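Local coordinates for protein 2-phospho-L-lactate guanylyltransferase (Methanosarcina mazei, PDB 2I5E) that probably catalyses guanylyl transfer from GTP to (2S)-2-phospholactate, giving lactyl-2-diphospho-5'-guanosine for the biosynthesis of coenzyme F420, at residues 37-42 with 92-97; 44-49 with 104-109. All coordinates share one frame; numbering follows the deposited sequence.

Interaction 1: residues 37-42 with 92-97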
# COMPACT_ATOMS: atom_id res chain seq x y z
N ASN A 37 7.79 3.31 19.78
CA ASN A 37 7.94 4.68 20.22
C ASN A 37 7.45 5.70 19.23
O ASN A 37 6.98 6.76 19.63
CB ASN A 37 9.41 4.96 20.61
CG ASN A 37 9.74 4.35 21.91
OD1 ASN A 37 8.88 4.22 22.76
ND2 ASN A 37 10.96 3.91 22.07
N GLN A 38 7.69 5.44 17.95
CA GLN A 38 7.21 6.29 16.88
C GLN A 38 5.66 6.28 16.75
O GLN A 38 5.02 7.32 16.55
CB GLN A 38 7.85 5.84 15.57
CG GLN A 38 9.39 6.13 15.41
CD GLN A 38 9.73 6.34 13.98
OE1 GLN A 38 10.23 5.44 13.28
NE2 GLN A 38 9.38 7.51 13.48
N VAL A 39 5.06 5.08 16.84
CA VAL A 39 3.55 4.98 16.96
C VAL A 39 2.95 5.73 18.13
O VAL A 39 1.97 6.46 17.90
CB VAL A 39 3.06 3.52 16.97
CG1 VAL A 39 1.55 3.44 17.07
CG2 VAL A 39 3.65 2.80 15.77
N ILE A 40 3.51 5.58 19.34
CA ILE A 40 3.03 6.33 20.48
C ILE A 40 3.24 7.84 20.24
O ILE A 40 2.35 8.64 20.46
CB ILE A 40 3.74 5.98 21.84
CG1 ILE A 40 3.52 4.53 22.26
CG2 ILE A 40 3.29 6.96 22.91
CD1 ILE A 40 4.66 3.94 23.16
N SER A 41 4.37 8.23 19.69
CA SER A 41 4.50 9.65 19.32
C SER A 41 3.45 10.12 18.28
O SER A 41 2.92 11.27 18.34
CB SER A 41 5.89 9.92 18.82
OG SER A 41 5.94 11.32 18.49
N SER A 42 3.09 9.26 17.30
CA SER A 42 2.00 9.72 16.42
C SER A 42 0.65 9.86 17.07
O SER A 42 -0.14 10.77 16.71
CB SER A 42 1.88 8.92 15.15
OG SER A 42 2.96 9.20 14.36
N LEU A 92 -9.45 3.07 19.28
CA LEU A 92 -8.52 2.88 18.16
C LEU A 92 -7.52 1.84 18.65
O LEU A 92 -6.86 2.03 19.68
CB LEU A 92 -7.78 4.18 17.89
CG LEU A 92 -6.75 4.26 16.78
CD1 LEU A 92 -7.45 3.94 15.42
CD2 LEU A 92 -6.09 5.68 16.80
N ILE A 93 -7.50 0.69 17.98
CA ILE A 93 -6.49 -0.34 18.09
C ILE A 93 -5.46 -0.16 16.99
O ILE A 93 -5.80 -0.16 15.83
CB ILE A 93 -7.12 -1.74 17.95
CG1 ILE A 93 -8.31 -1.89 18.94
CG2 ILE A 93 -6.03 -2.83 18.02
CD1 ILE A 93 -9.13 -3.27 18.70
N VAL A 94 -4.21 0.15 17.37
CA VAL A 94 -3.21 0.38 16.35
C VAL A 94 -2.01 -0.56 16.55
O VAL A 94 -1.47 -0.61 17.60
CB VAL A 94 -2.64 1.84 16.40
CG1 VAL A 94 -1.97 2.23 15.12
CG2 VAL A 94 -3.61 2.85 16.76
N MSE A 95 -1.55 -1.24 15.51
CA MSE A 95 -0.35 -2.06 15.61
C MSE A 95 0.89 -1.25 15.87
O MSE A 95 0.98 -0.15 15.43
CB MSE A 95 -0.23 -2.84 14.33
CG MSE A 95 -1.58 -3.71 14.11
SE MSE A 95 -2.68 -4.11 15.78
CE MSE A 95 -1.63 -5.43 15.58
N ALA A 96 1.92 -1.89 16.46
CA ALA A 96 3.15 -1.18 16.88
C ALA A 96 4.20 -1.11 15.72
O ALA A 96 5.31 -0.71 15.97
CB ALA A 96 3.73 -1.91 18.04
N ASP A 97 3.86 -1.65 14.52
CA ASP A 97 4.77 -1.80 13.43
C ASP A 97 4.48 -0.94 12.22
O ASP A 97 4.66 -1.37 11.05
CB ASP A 97 4.92 -3.30 13.05
CG ASP A 97 3.63 -3.93 12.64
OD1 ASP A 97 2.59 -3.27 12.74
OD2 ASP A 97 3.67 -5.10 12.18

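Interaction 2: residues 44-49 with 104-109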
# COMPACT_ATOMS: atom_id res chain seq x y z
N LYS A 44 0.19 10.66 20.18
CA LYS A 44 0.21 11.81 21.03
C LYS A 44 0.10 13.03 20.10
O LYS A 44 -0.75 13.90 20.30
CB LYS A 44 1.44 11.78 21.96
CG LYS A 44 1.27 10.84 23.14
CD LYS A 44 -0.01 11.22 23.98
CE LYS A 44 0.10 11.13 25.51
NZ LYS A 44 1.53 10.97 26.10
N GLY A 45 0.83 12.99 18.98
CA GLY A 45 0.83 14.06 17.99
C GLY A 45 -0.55 14.33 17.49
O GLY A 45 -0.83 15.40 16.99
N ALA A 46 -1.44 13.37 17.63
CA ALA A 46 -2.83 13.55 17.16
C ALA A 46 -3.73 13.99 18.29
O ALA A 46 -4.93 14.05 18.11
CB ALA A 46 -3.36 12.27 16.54
N GLY A 47 -3.14 14.25 19.46
CA GLY A 47 -3.83 14.80 20.62
C GLY A 47 -4.63 13.75 21.39
O GLY A 47 -5.59 14.07 22.10
N ILE A 48 -4.28 12.47 21.26
CA ILE A 48 -5.07 11.58 21.98
C ILE A 48 -4.50 11.48 23.39
O ILE A 48 -3.28 11.28 23.59
CB ILE A 48 -5.43 10.22 21.25
CG1 ILE A 48 -4.88 9.03 21.95
CG2 ILE A 48 -5.34 10.24 19.67
CD1 ILE A 48 -5.99 8.44 22.66
N GLU A 49 -5.41 11.64 24.34
CA GLU A 49 -5.08 11.92 25.71
C GLU A 49 -4.41 10.71 26.33
O GLU A 49 -3.27 10.83 26.78
CB GLU A 49 -6.27 12.52 26.51
CG GLU A 49 -6.09 12.49 28.06
CD GLU A 49 -7.22 13.19 28.87
OE1 GLU A 49 -8.09 13.87 28.29
OE2 GLU A 49 -7.25 13.03 30.10
N GLU A 104 -1.57 12.88 11.07
CA GLU A 104 -2.63 13.21 10.13
C GLU A 104 -3.41 11.97 9.79
O GLU A 104 -4.64 12.04 9.68
CB GLU A 104 -2.10 13.92 8.87
CG GLU A 104 -3.26 14.56 7.96
CD GLU A 104 -2.77 15.30 6.60
OE1 GLU A 104 -3.32 16.41 6.25
OE2 GLU A 104 -1.86 14.80 5.89
N HIS A 105 -2.71 10.80 9.63
CA HIS A 105 -3.50 9.53 9.36
C HIS A 105 -4.33 9.28 10.59
O HIS A 105 -5.49 9.02 10.48
CB HIS A 105 -2.61 8.33 9.19
CG HIS A 105 -1.67 8.45 8.06
ND1 HIS A 105 -2.10 8.79 6.78
CD2 HIS A 105 -0.34 8.30 7.97
CE1 HIS A 105 -1.07 8.77 5.95
NE2 HIS A 105 0.01 8.54 6.66
N ILE A 106 -3.75 9.34 11.81
CA ILE A 106 -4.59 8.99 12.96
C ILE A 106 -5.83 9.99 13.17
O ILE A 106 -6.98 9.59 13.47
CB ILE A 106 -3.78 8.51 14.30
CG1 ILE A 106 -4.13 9.29 15.50
CG2 ILE A 106 -2.24 8.10 14.21
CD1 ILE A 106 -4.47 8.36 16.51
N LYS A 107 -5.59 11.29 12.92
CA LYS A 107 -6.70 12.30 12.95
C LYS A 107 -7.78 11.85 12.01
O LYS A 107 -8.91 11.78 12.44
CB LYS A 107 -6.20 13.75 12.61
CG LYS A 107 -5.34 14.38 13.75
CD LYS A 107 -4.41 15.57 13.36
CE LYS A 107 -5.09 16.75 12.60
NZ LYS A 107 -4.55 18.23 13.00
N GLU A 108 -7.43 11.50 10.76
CA GLU A 108 -8.48 11.09 9.78
C GLU A 108 -9.15 9.80 10.10
O GLU A 108 -10.37 9.67 9.95
CB GLU A 108 -8.02 11.07 8.31
CG GLU A 108 -7.23 12.28 7.88
CD GLU A 108 -6.87 12.31 6.38
OE1 GLU A 108 -6.40 13.36 5.91
OE2 GLU A 108 -7.01 11.29 5.67
N ILE A 109 -8.37 8.81 10.54
CA ILE A 109 -9.01 7.54 10.92
C ILE A 109 -10.07 7.69 12.02
O ILE A 109 -11.22 7.18 11.92
CB ILE A 109 -8.00 6.49 11.29
CG1 ILE A 109 -7.20 6.09 10.08
CG2 ILE A 109 -8.72 5.14 11.85
CD1 ILE A 109 -5.68 5.59 10.50

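Interaction 1: residues 37-42 with 92-97
The peptide group from Ala96 to Asp97 turns one face to Val39: CG2 of Val39 stands almost straight above Ala96 C, 3.9 Å away, and equally close to Ala96 O. The preceding carbonyl is met at its oxygen end, where Val39 CG1 lies 4.0 Å from Met95 O, tilted well out of that group's plane. Ala96 O has a polar partner besides, a hydrogen bond to a bound PEG molecule, probably from the crystallisation liquor. One valine thus straddles two successive peptide groups, its CG1 swung opposite the backbone N (chi1 -179°) and reaching on to Val94 CG1 at 4.2 Å. In the GT-A-like fold of this family, helix 25-45 covers one face of the mixed sheet, and strand 91-94, paired with strand 5-9, ends here in the loop that carries Asp97. A nucleotide site at this strand end would be consistent with GT-A relatives. No hydrogen bond joins the segments: the valine methyls rest on main-chain carbonyls and on one methyl of Val94. Leu43 and Leu36 of the same helix extend the contact, touching Val94 and Ala96 respectively, while Asp97, its CB directed away from the helix, forms a salt bridge with Lys16.

Interaction 2: residues 44-49 with 104-109
Ile106 points from helix 103-109 at the spot where helix 25-45 ends in a Schellman motif, so two helices on the same side of the GT-A-like sheet meet here through apolar side chains. The cap is made at Gly47, whose positive phi (79°) takes the chain out of the helix and whose N bonds back to Lys44 O at 2.6 Å. That turn leaves Ala46 CB directed at the partner helix, and Ile48, two residues on, also directs its CB at helix 103-109. From CB of Ile106 the side chain branches. CG2 passes near the carbonyl oxygen of Ser42, one turn earlier in helix 25-45. CG1 runs against Ala46 CB at 3.2 Å, closer than carbons normally pack; with CG1 also nearly eclipsing the carbonyl carbon of its own residue (chi1 125°), its exact placement is doubtful, and the same caution holds for CD1, which hangs from it. At the tip, CD1 has Ile48 CG2 at 3.8 Å and Ala46 CB at 4.1 Å, both on the side of the helix end. The side chains of Ile48 and Ile106 cross at about a right angle, the CD1 tip of Ile106 meeting the CG2 branch of Ile48. On the same helix Glu108 OE2 is hydrogen-bonded to Tyr163 OH, and His105 packs on Asp164 of the second subunit. Toward solvent, exposed Lys107 borders the patch with the aliphatic root of its chain, which is bent at chi3 and chi4; its CG lies 4.0 Å from Ala46 CB.

Overall arrangement
The two contacts are neighbours, their centres about 10 Å apart, and both use helix 25-45: interaction 1 its body, interaction 2 its C-terminal end. Along the chain the segments alternate, 37-42, 44-49, 92-97, 104-109, so the helix is met first by the end of strand 91-94 and the loop after it, then by helix 103-109, the next helix in sequence. Leu92 links the two, with CD1 4.0 Å from Ile109 CG2. Interaction 1 lies near the centre of the chain and interaction 2 farther out, about 14 Å from it. Together they set the strand, its following loop and helix 103-109 against one helix of the GT-A-like domain.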